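Local coordinates for putative fimbrium anchoring subunit Fim4B (Bacteroides ovatus, PDB 5CAG), which probably serves as the anchoring subunit of a fimbrium, holding the pilus at the outer membrane as a lipoprotein, at residues I83-T96 with S170-C182. Sequence-based numbering, arbitrary orientation.
Sequences IRGEESYETIEAYT and SDCYCIGKGRGVC. With SO4 (sulfate ion), chain G; SO4 (sulfate ion), chain E.
Y89 lays one face of its ring over G176, whose CA stands 3.8 Å from the ring centroid and only 10° off its normal, a CH-pi contact. CG, anti to the backbone N (chi1 -178°), lies beside the carbonyl carbon of Y89 and brings the ring to the same glycine that the carbonyl O approaches, while the hydroxyl bonds to D123 and N121. Ring and backbone thus grip G176 CA together.

Next to this, strands 93-96 and 172-174 pair antiparallel, as the two inner strands of a four-stranded sheet. A94 and Y173 exchange two backbone bonds, the one from A94 N to Y173 O nearly straight at 172°; beyond them I175 N reaches I92 O at 2.9 Å, more bent. On the A94 side, I175 extends CD1 to I83 CD1 at 3.7 Å, the two side chains crossing at about a right angle, and also touches A94 CB. V72 of strand 67-75 packs against I175.

On the face of E93, charged groups meet cysteine and valine. R84 NE meets E93 OE1 at 2.7 Å, arriving from above the carboxylate plane; Y95 CG lies over the centre of the guanidinium, whose NH1 is above the ring near its rim. E93, fully extended, brings OE2 to 3.5 Å from C172 CB and near V181 CG1, and R84 NH2 comes obliquely to C172 SG. Where both side chains are exposed, bent E90 and K177 cross obliquely, E90 OE1 lying by K177 CD and 3.5 Å from NZ, a long salt bridge.

The pairing joins hairpin 81-84/93-96 to hairpin 172-174/179-181, with apolar side chains on the A94 side and a salt bridge on the E93 side, where that bridge and the Y95 ring against it probably steady the guanidinium beside the cysteine.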
ATOM      1  N   ILE A  83       3.932  -9.688  -1.534  1.00 79.56           N
ATOM      2  CA  ILE A  83       3.828  -9.607  -2.990  1.00 79.49           C
ATOM      3  C   ILE A  83       3.326 -10.938  -3.509  1.00 89.17           C
ATOM      4  O   ILE A  83       3.787 -12.012  -3.069  1.00 91.86           O
ATOM      5  CB  ILE A  83       5.200  -9.209  -3.642  1.00 81.62           C
ATOM      6  CG1 ILE A  83       5.677  -7.808  -3.205  1.00 78.71           C
ATOM      7  CG2 ILE A  83       5.222  -9.355  -5.177  1.00 83.95           C
ATOM      8  CD1 ILE A  83       4.751  -6.665  -3.513  1.00 81.69           C
ATOM      9  N   ARG A  84       2.374 -10.858  -4.451  1.00 86.68           N
ATOM     10  CA  ARG A  84       1.813 -11.994  -5.192  1.00 89.00           C
ATOM     11  C   ARG A  84       1.693 -11.598  -6.680  1.00 95.07           C
ATOM     12  O   ARG A  84       1.765 -10.406  -7.001  1.00 94.83           O
ATOM     13  CB  ARG A  84       0.470 -12.482  -4.600  1.00 85.59           C
ATOM     14  CG  ARG A  84      -0.710 -11.515  -4.709  1.00 87.22           C
ATOM     15  CD  ARG A  84      -1.901 -12.033  -3.928  1.00 86.10           C
ATOM     16  NE  ARG A  84      -2.876 -10.984  -3.646  1.00 92.47           N
ATOM     17  CZ  ARG A  84      -3.729 -11.002  -2.626  1.00107.42           C
ATOM     18  NH1 ARG A  84      -3.722 -12.013  -1.760  1.00100.77           N
ATOM     19  NH2 ARG A  84      -4.582 -10.002  -2.449  1.00 85.80           N
ATOM     20  N   GLY A  85       1.549 -12.588  -7.554  1.00 93.32           N
ATOM     21  CA  GLY A  85       1.383 -12.401  -8.994  1.00 94.55           C
ATOM     22  C   GLY A  85       2.576 -11.843  -9.740  1.00 97.77           C
ATOM     23  O   GLY A  85       2.416 -11.289 -10.828  1.00 97.25           O
ATOM     24  N   GLU A  86       3.783 -12.020  -9.186  1.00 94.44           N
ATOM     25  CA  GLU A  86       5.036 -11.498  -9.754  1.00 94.05           C
ATOM     26  C   GLU A  86       5.413 -12.130 -11.131  1.00100.12           C
ATOM     27  O   GLU A  86       6.369 -11.683 -11.772  1.00 98.46           O
ATOM     28  CB  GLU A  86       6.176 -11.672  -8.739  1.00 94.45           C
ATOM     29  CG  GLU A  86       6.307 -13.082  -8.200  1.00110.62           C
ATOM     30  CD  GLU A  86       7.282 -13.197  -7.050  1.00136.34           C
ATOM     31  OE1 GLU A  86       6.926 -12.762  -5.927  1.00131.58           O
ATOM     32  OE2 GLU A  86       8.399 -13.723  -7.276  1.00122.55           O
ATOM     33  N   GLU A  87       4.648 -13.136 -11.582  1.00100.30           N
ATOM     34  CA  GLU A  87       4.877 -13.830 -12.856  1.00104.08           C
ATOM     35  C   GLU A  87       4.536 -12.927 -14.080  1.00107.23           C
ATOM     36  O   GLU A  87       5.152 -13.080 -15.138  1.00108.76           O
ATOM     37  CB  GLU A  87       4.101 -15.170 -12.912  1.00108.87           C
ATOM     38  CG  GLU A  87       2.587 -15.061 -12.713  1.00121.65           C
ATOM     39  CD  GLU A  87       2.012 -15.196 -11.307  1.00147.20           C
ATOM     40  OE1 GLU A  87       2.775 -15.478 -10.352  1.00149.55           O
ATOM     41  OE2 GLU A  87       0.774 -15.058 -11.170  1.00136.92           O
ATOM     42  N   SER A  88       3.588 -11.982 -13.926  1.00100.76           N
ATOM     43  CA  SER A  88       3.175 -11.076 -14.995  1.00100.47           C
ATOM     44  C   SER A  88       3.054  -9.636 -14.511  1.00101.35           C
ATOM     45  O   SER A  88       2.582  -9.402 -13.399  1.00 99.33           O
ATOM     46  CB  SER A  88       1.839 -11.524 -15.575  1.00106.41           C
ATOM     47  OG  SER A  88       1.207 -10.473 -16.290  1.00119.15           O
ATOM     48  N   TYR A  89       3.404  -8.670 -15.379  1.00 97.37           N
ATOM     49  CA  TYR A  89       3.272  -7.238 -15.098  1.00 93.91           C
ATOM     50  C   TYR A  89       1.821  -6.943 -14.690  1.00 99.50           C
ATOM     51  O   TYR A  89       1.589  -6.386 -13.618  1.00 96.97           O
ATOM     52  CB  TYR A  89       3.692  -6.424 -16.349  1.00 94.75           C
ATOM     53  CG  TYR A  89       3.676  -4.912 -16.225  1.00 92.30           C
ATOM     54  CD1 TYR A  89       4.668  -4.238 -15.514  1.00 91.42           C
ATOM     55  CD2 TYR A  89       2.744  -4.144 -16.926  1.00 93.20           C
ATOM     56  CE1 TYR A  89       4.693  -2.844 -15.448  1.00 90.09           C
ATOM     57  CE2 TYR A  89       2.760  -2.750 -16.870  1.00 91.87           C
ATOM     58  CZ  TYR A  89       3.736  -2.103 -16.128  1.00 97.60           C
ATOM     59  OH  TYR A  89       3.739  -0.729 -16.040  1.00 95.32           O
ATOM     60  N   GLU A  90       0.850  -7.453 -15.481  1.00100.76           N
ATOM     61  CA  GLU A  90      -0.593  -7.271 -15.275  1.00101.70           C
ATOM     62  C   GLU A  90      -1.135  -7.916 -13.976  1.00104.39           C
ATOM     63  O   GLU A  90      -2.249  -7.567 -13.581  1.00105.14           O
ATOM     64  CB  GLU A  90      -1.395  -7.787 -16.487  1.00107.38           C
ATOM     65  CG  GLU A  90      -1.252  -6.922 -17.744  1.00128.38           C
ATOM     66  CD  GLU A  90      -2.002  -5.593 -17.811  1.00162.45           C
ATOM     67  OE1 GLU A  90      -3.253  -5.605 -17.725  1.00171.21           O
ATOM     68  OE2 GLU A  90      -1.344  -4.548 -18.024  1.00153.19           O
ATOM     69  N   THR A  91      -0.359  -8.786 -13.286  1.00 97.98           N
ATOM     70  CA  THR A  91      -0.844  -9.434 -12.059  1.00 95.74           C
ATOM     71  C   THR A  91      -0.063  -9.113 -10.767  1.00 95.12           C
ATOM     72  O   THR A  91      -0.599  -9.392  -9.685  1.00 93.48           O
ATOM     73  CB  THR A  91      -0.880 -10.959 -12.218  1.00 99.35           C
ATOM     74  OG1 THR A  91       0.409 -11.444 -12.575  1.00 95.96           O
ATOM     75  CG2 THR A  91      -1.899 -11.410 -13.222  1.00100.71           C
ATOM     76  N   ILE A  92       1.182  -8.574 -10.857  1.00 89.19           N
ATOM     77  CA  ILE A  92       2.015  -8.297  -9.676  1.00 85.93           C
ATOM     78  C   ILE A  92       1.272  -7.277  -8.784  1.00 88.90           C
ATOM     79  O   ILE A  92       0.980  -6.144  -9.192  1.00 89.19           O
ATOM     80  CB  ILE A  92       3.490  -7.937 -10.029  1.00 87.86           C
ATOM     81  CG1 ILE A  92       4.357  -7.809  -8.764  1.00 85.42           C
ATOM     82  CG2 ILE A  92       3.611  -6.722 -10.949  1.00 88.22           C
ATOM     83  CD1 ILE A  92       5.867  -7.812  -8.998  1.00 86.95           C
ATOM     84  N   GLU A  93       0.862  -7.777  -7.603  1.00 84.25           N
ATOM     85  CA  GLU A  93       0.020  -7.110  -6.606  1.00 82.57           C
ATOM     86  C   GLU A  93       0.688  -7.117  -5.242  1.00 83.46           C
ATOM     87  O   GLU A  93       1.316  -8.103  -4.864  1.00 84.91           O
ATOM     88  CB  GLU A  93      -1.340  -7.867  -6.552  1.00 85.97           C
ATOM     89  CG  GLU A  93      -2.454  -7.375  -5.627  1.00 94.92           C
ATOM     90  CD  GLU A  93      -3.685  -8.278  -5.540  1.00116.35           C
ATOM     91  OE1 GLU A  93      -3.570  -9.492  -5.838  1.00112.30           O
ATOM     92  OE2 GLU A  93      -4.779  -7.761  -5.208  1.00102.85           O
ATOM     93  N   ALA A  94       0.556  -6.014  -4.514  1.00 76.76           N
ATOM     94  CA  ALA A  94       1.040  -5.864  -3.145  1.00 75.29           C
ATOM     95  C   ALA A  94      -0.166  -5.964  -2.234  1.00 79.30           C
ATOM     96  O   ALA A  94      -1.197  -5.346  -2.519  1.00 78.68           O
ATOM     97  CB  ALA A  94       1.749  -4.527  -2.966  1.00 74.29           C
ATOM     98  N   TYR A  95      -0.080  -6.780  -1.187  1.00 76.10           N
ATOM     99  CA  TYR A  95      -1.226  -6.999  -0.305  1.00 76.59           C
ATOM    100  C   TYR A  95      -0.775  -7.156   1.136  1.00 82.76           C
ATOM    101  O   TYR A  95       0.425  -7.263   1.385  1.00 82.99           O
ATOM    102  CB  TYR A  95      -2.011  -8.250  -0.770  1.00 79.51           C
ATOM    103  CG  TYR A  95      -1.259  -9.557  -0.601  1.00 82.69           C
ATOM    104  CD1 TYR A  95      -0.244  -9.922  -1.479  1.00 85.99           C
ATOM    105  CD2 TYR A  95      -1.588 -10.447   0.412  1.00 84.09           C
ATOM    106  CE1 TYR A  95       0.452 -11.118  -1.324  1.00 90.15           C
ATOM    107  CE2 TYR A  95      -0.903 -11.651   0.573  1.00 86.75           C
ATOM    108  CZ  TYR A  95       0.112 -11.989  -0.300  1.00 96.12           C
ATOM    109  OH  TYR A  95       0.810 -13.162  -0.112  1.00 97.63           O
ATOM    110  N   THR A  96      -1.726  -7.193   2.082  1.00 80.11           N
ATOM    111  CA  THR A  96      -1.394  -7.430   3.491  1.00 79.51           C
ATOM    112  C   THR A  96      -2.042  -8.703   3.993  1.00 88.08           C
ATOM    113  O   THR A  96      -3.050  -9.148   3.436  1.00 90.08           O
ATOM    114  CB  THR A  96      -1.820  -6.279   4.344  1.00 77.57           C
ATOM    115  OG1 THR A  96      -3.148  -5.897   3.963  1.00 80.16           O
ATOM    116  CG2 THR A  96      -0.827  -5.145   4.293  1.00 69.09           C
ATOM    117  N   SER A 170      -8.119   1.271  -0.479  1.00 81.67           N
ATOM    118  CA  SER A 170      -7.327   0.301  -1.232  1.00 81.68           C
ATOM    119  C   SER A 170      -6.361  -0.409  -0.277  1.00 84.77           C
ATOM    120  O   SER A 170      -5.442   0.207   0.274  1.00 82.59           O
ATOM    121  CB  SER A 170      -6.599   0.981  -2.392  1.00 84.73           C
ATOM    122  OG  SER A 170      -7.454   1.882  -3.082  1.00 93.09           O
ATOM    123  N   ASP A 171      -6.624  -1.699  -0.030  1.00 82.32           N
ATOM    124  CA  ASP A 171      -5.817  -2.515   0.875  1.00 81.13           C
ATOM    125  C   ASP A 171      -4.840  -3.367   0.065  1.00 86.21           C
ATOM    126  O   ASP A 171      -4.029  -4.105   0.635  1.00 86.62           O
ATOM    127  CB  ASP A 171      -6.728  -3.376   1.777  1.00 83.83           C
ATOM    128  CG  ASP A 171      -7.744  -4.202   1.023  1.00 95.28           C
ATOM    129  OD1 ASP A 171      -7.373  -5.292   0.545  1.00 95.51           O
ATOM    130  OD2 ASP A 171      -8.920  -3.753   0.916  1.00102.14           O
ATOM    131  N   CYS A 172      -4.935  -3.251  -1.275  1.00 83.18           N
ATOM    132  CA  CYS A 172      -4.095  -3.903  -2.276  1.00 83.25           C
ATOM    133  C   CYS A 172      -3.662  -2.918  -3.328  1.00 86.78           C
ATOM    134  O   CYS A 172      -4.379  -1.961  -3.590  1.00 87.93           O
ATOM    135  CB  CYS A 172      -4.834  -5.060  -2.906  1.00 85.93           C
ATOM    136  SG  CYS A 172      -5.129  -6.403  -1.768  1.00 91.03           S
ATOM    137  N   TYR A 173      -2.499  -3.137  -3.939  1.00 81.49           N
ATOM    138  CA  TYR A 173      -2.025  -2.238  -4.976  1.00 80.59           C
ATOM    139  C   TYR A 173      -1.469  -3.076  -6.115  1.00 90.10           C
ATOM    140  O   TYR A 173      -0.598  -3.917  -5.890  1.00 90.16           O
ATOM    141  CB  TYR A 173      -1.005  -1.223  -4.418  1.00 77.82           C
ATOM    142  CG  TYR A 173      -0.515  -0.195  -5.417  1.00 77.55           C
ATOM    143  CD1 TYR A 173      -1.269   0.947  -5.709  1.00 77.95           C
ATOM    144  CD2 TYR A 173       0.717  -0.339  -6.046  1.00 78.51           C
ATOM    145  CE1 TYR A 173      -0.810   1.908  -6.616  1.00 75.14           C
ATOM    146  CE2 TYR A 173       1.181   0.609  -6.959  1.00 79.96           C
ATOM    147  CZ  TYR A 173       0.419   1.736  -7.243  1.00 83.70           C
ATOM    148  OH  TYR A 173       0.904   2.632  -8.183  1.00 82.78           O
ATOM    149  N   CYS A 174      -2.058  -2.911  -7.325  1.00 90.50           N
ATOM    150  CA  CYS A 174      -1.621  -3.584  -8.537  1.00 93.16           C
ATOM    151  C   CYS A 174      -0.472  -2.783  -9.029  1.00 93.86           C
ATOM    152  O   CYS A 174      -0.674  -1.655  -9.484  1.00 93.56           O
ATOM    153  CB  CYS A 174      -2.749  -3.670  -9.558  1.00 97.38           C
ATOM    154  SG  CYS A 174      -3.952  -4.986  -9.225  1.00104.45           S
ATOM    155  N   ILE A 175       0.750  -3.290  -8.790  1.00 87.42           N
ATOM    156  CA  ILE A 175       2.001  -2.603  -9.114  1.00 85.06           C
ATOM    157  C   ILE A 175       2.101  -2.339 -10.624  1.00 89.77           C
ATOM    158  O   ILE A 175       2.362  -1.210 -11.006  1.00 89.79           O
ATOM    159  CB  ILE A 175       3.218  -3.376  -8.555  1.00 87.28           C
ATOM    160  CG1 ILE A 175       3.192  -3.369  -7.013  1.00 85.05           C
ATOM    161  CG2 ILE A 175       4.525  -2.784  -9.075  1.00 87.78           C
ATOM    162  CD1 ILE A 175       3.998  -4.393  -6.353  1.00 83.47           C
ATOM    163  N   GLY A 176       1.845  -3.337 -11.456  1.00 87.82           N
ATOM    164  CA  GLY A 176       1.881  -3.143 -12.898  1.00 90.00           C
ATOM    165  C   GLY A 176       0.773  -2.252 -13.439  1.00 96.07           C
ATOM    166  O   GLY A 176       0.984  -1.515 -14.409  1.00 97.80           O
ATOM    167  N   LYS A 177      -0.424  -2.319 -12.823  1.00 92.29           N
ATOM    168  CA  LYS A 177      -1.597  -1.556 -13.258  1.00 92.90           C
ATOM    169  C   LYS A 177      -1.543  -0.107 -12.737  1.00 95.28           C
ATOM    170  O   LYS A 177      -2.184   0.770 -13.329  1.00 97.41           O
ATOM    171  CB  LYS A 177      -2.920  -2.251 -12.830  1.00 96.66           C
ATOM    172  CG  LYS A 177      -3.218  -3.668 -13.420  1.00113.42           C
ATOM    173  CD  LYS A 177      -3.675  -3.686 -14.920  1.00129.46           C
ATOM    174  CE  LYS A 177      -5.107  -3.233 -15.204  1.00138.90           C
ATOM    175  NZ  LYS A 177      -5.369  -3.012 -16.661  1.00140.09           N
ATOM    176  N   GLY A 178      -0.773   0.127 -11.664  1.00 88.10           N
ATOM    177  CA  GLY A 178      -0.605   1.441 -11.036  1.00 86.06           C
ATOM    178  C   GLY A 178      -1.865   1.953 -10.361  1.00 90.16           C
ATOM    179  O   GLY A 178      -2.122   3.159 -10.323  1.00 89.77           O
ATOM    180  N   ARG A 179      -2.672   1.022  -9.841  1.00 87.16           N
ATOM    181  CA  ARG A 179      -3.942   1.304  -9.185  1.00 86.88           C
ATOM    182  C   ARG A 179      -4.079   0.504  -7.908  1.00 89.76           C
ATOM    183  O   ARG A 179      -3.580  -0.620  -7.829  1.00 90.36           O
ATOM    184  CB  ARG A 179      -5.105   0.972 -10.138  1.00 89.04           C
ATOM    185  CG  ARG A 179      -5.517   2.168 -10.966  1.00108.24           C
ATOM    186  CD  ARG A 179      -6.521   1.854 -12.062  1.00124.19           C
ATOM    187  NE  ARG A 179      -7.180   3.075 -12.544  1.00133.74           N
ATOM    188  CZ  ARG A 179      -6.719   3.853 -13.522  1.00150.53           C
ATOM    189  NH1 ARG A 179      -5.584   3.550 -14.145  1.00140.74           N
ATOM    190  NH2 ARG A 179      -7.388   4.941 -13.883  1.00138.21           N
ATOM    191  N   GLY A 180      -4.750   1.089  -6.928  1.00 84.36           N
ATOM    192  CA  GLY A 180      -5.070   0.411  -5.689  1.00 83.28           C
ATOM    193  C   GLY A 180      -6.383  -0.329  -5.877  1.00 91.02           C
ATOM    194  O   GLY A 180      -7.205   0.065  -6.709  1.00 93.59           O
ATOM    195  N   VAL A 181      -6.590  -1.416  -5.145  1.00 88.09           N
ATOM    196  CA  VAL A 181      -7.827  -2.180  -5.229  1.00 90.53           C
ATOM    197  C   VAL A 181      -8.300  -2.558  -3.799  1.00 94.94           C
ATOM    198  O   VAL A 181      -7.489  -2.755  -2.877  1.00 92.83           O
ATOM    199  CB  VAL A 181      -7.749  -3.385  -6.205  1.00 96.60           C
ATOM    200  CG1 VAL A 181      -7.015  -4.573  -5.614  1.00 95.53           C
ATOM    201  CG2 VAL A 181      -9.131  -3.802  -6.671  1.00 99.71           C
ATOM    202  N   CYS A 182      -9.629  -2.568  -3.621  1.00 92.95           N
ATOM    203  CA  CYS A 182     -10.275  -2.852  -2.353  1.00 91.87           C
ATOM    204  C   CYS A 182     -10.817  -4.271  -2.359  1.00 94.91           C
ATOM    205  O   CYS A 182     -11.655  -4.626  -3.198  1.00 96.94           O
ATOM    206  CB  CYS A 182     -11.367  -1.832  -2.067  1.00 93.30           C
ATOM    207  SG  CYS A 182     -12.217  -2.100  -0.498  1.00 97.75           S
TER
HETATM  208  S   SO4 G 406       2.900 -15.497  -6.587  0.70144.44           S
HETATM  209  O1  SO4 G 406       3.735 -16.343  -7.445  0.70145.06           O
HETATM  210  O2  SO4 G 406       3.608 -14.215  -6.451  0.70144.42           O
HETATM  211  O3  SO4 G 406       1.554 -15.353  -7.193  0.70142.09           O
HETATM  212  O4  SO4 G 406       2.756 -16.111  -5.260  0.70143.80           O
HETATM  213  S   SO4 E 404      -5.937   4.752 -17.947  1.00204.99           S
HETATM  214  O1  SO4 E 404      -4.708   4.510 -17.190  1.00204.31           O
HETATM  215  O2  SO4 E 404      -6.495   6.067 -17.598  1.00204.56           O
HETATM  216  O3  SO4 E 404      -5.647   4.705 -19.385  1.00205.19           O
HETATM  217  O4  SO4 E 404      -6.904   3.708 -17.613  1.00205.23           O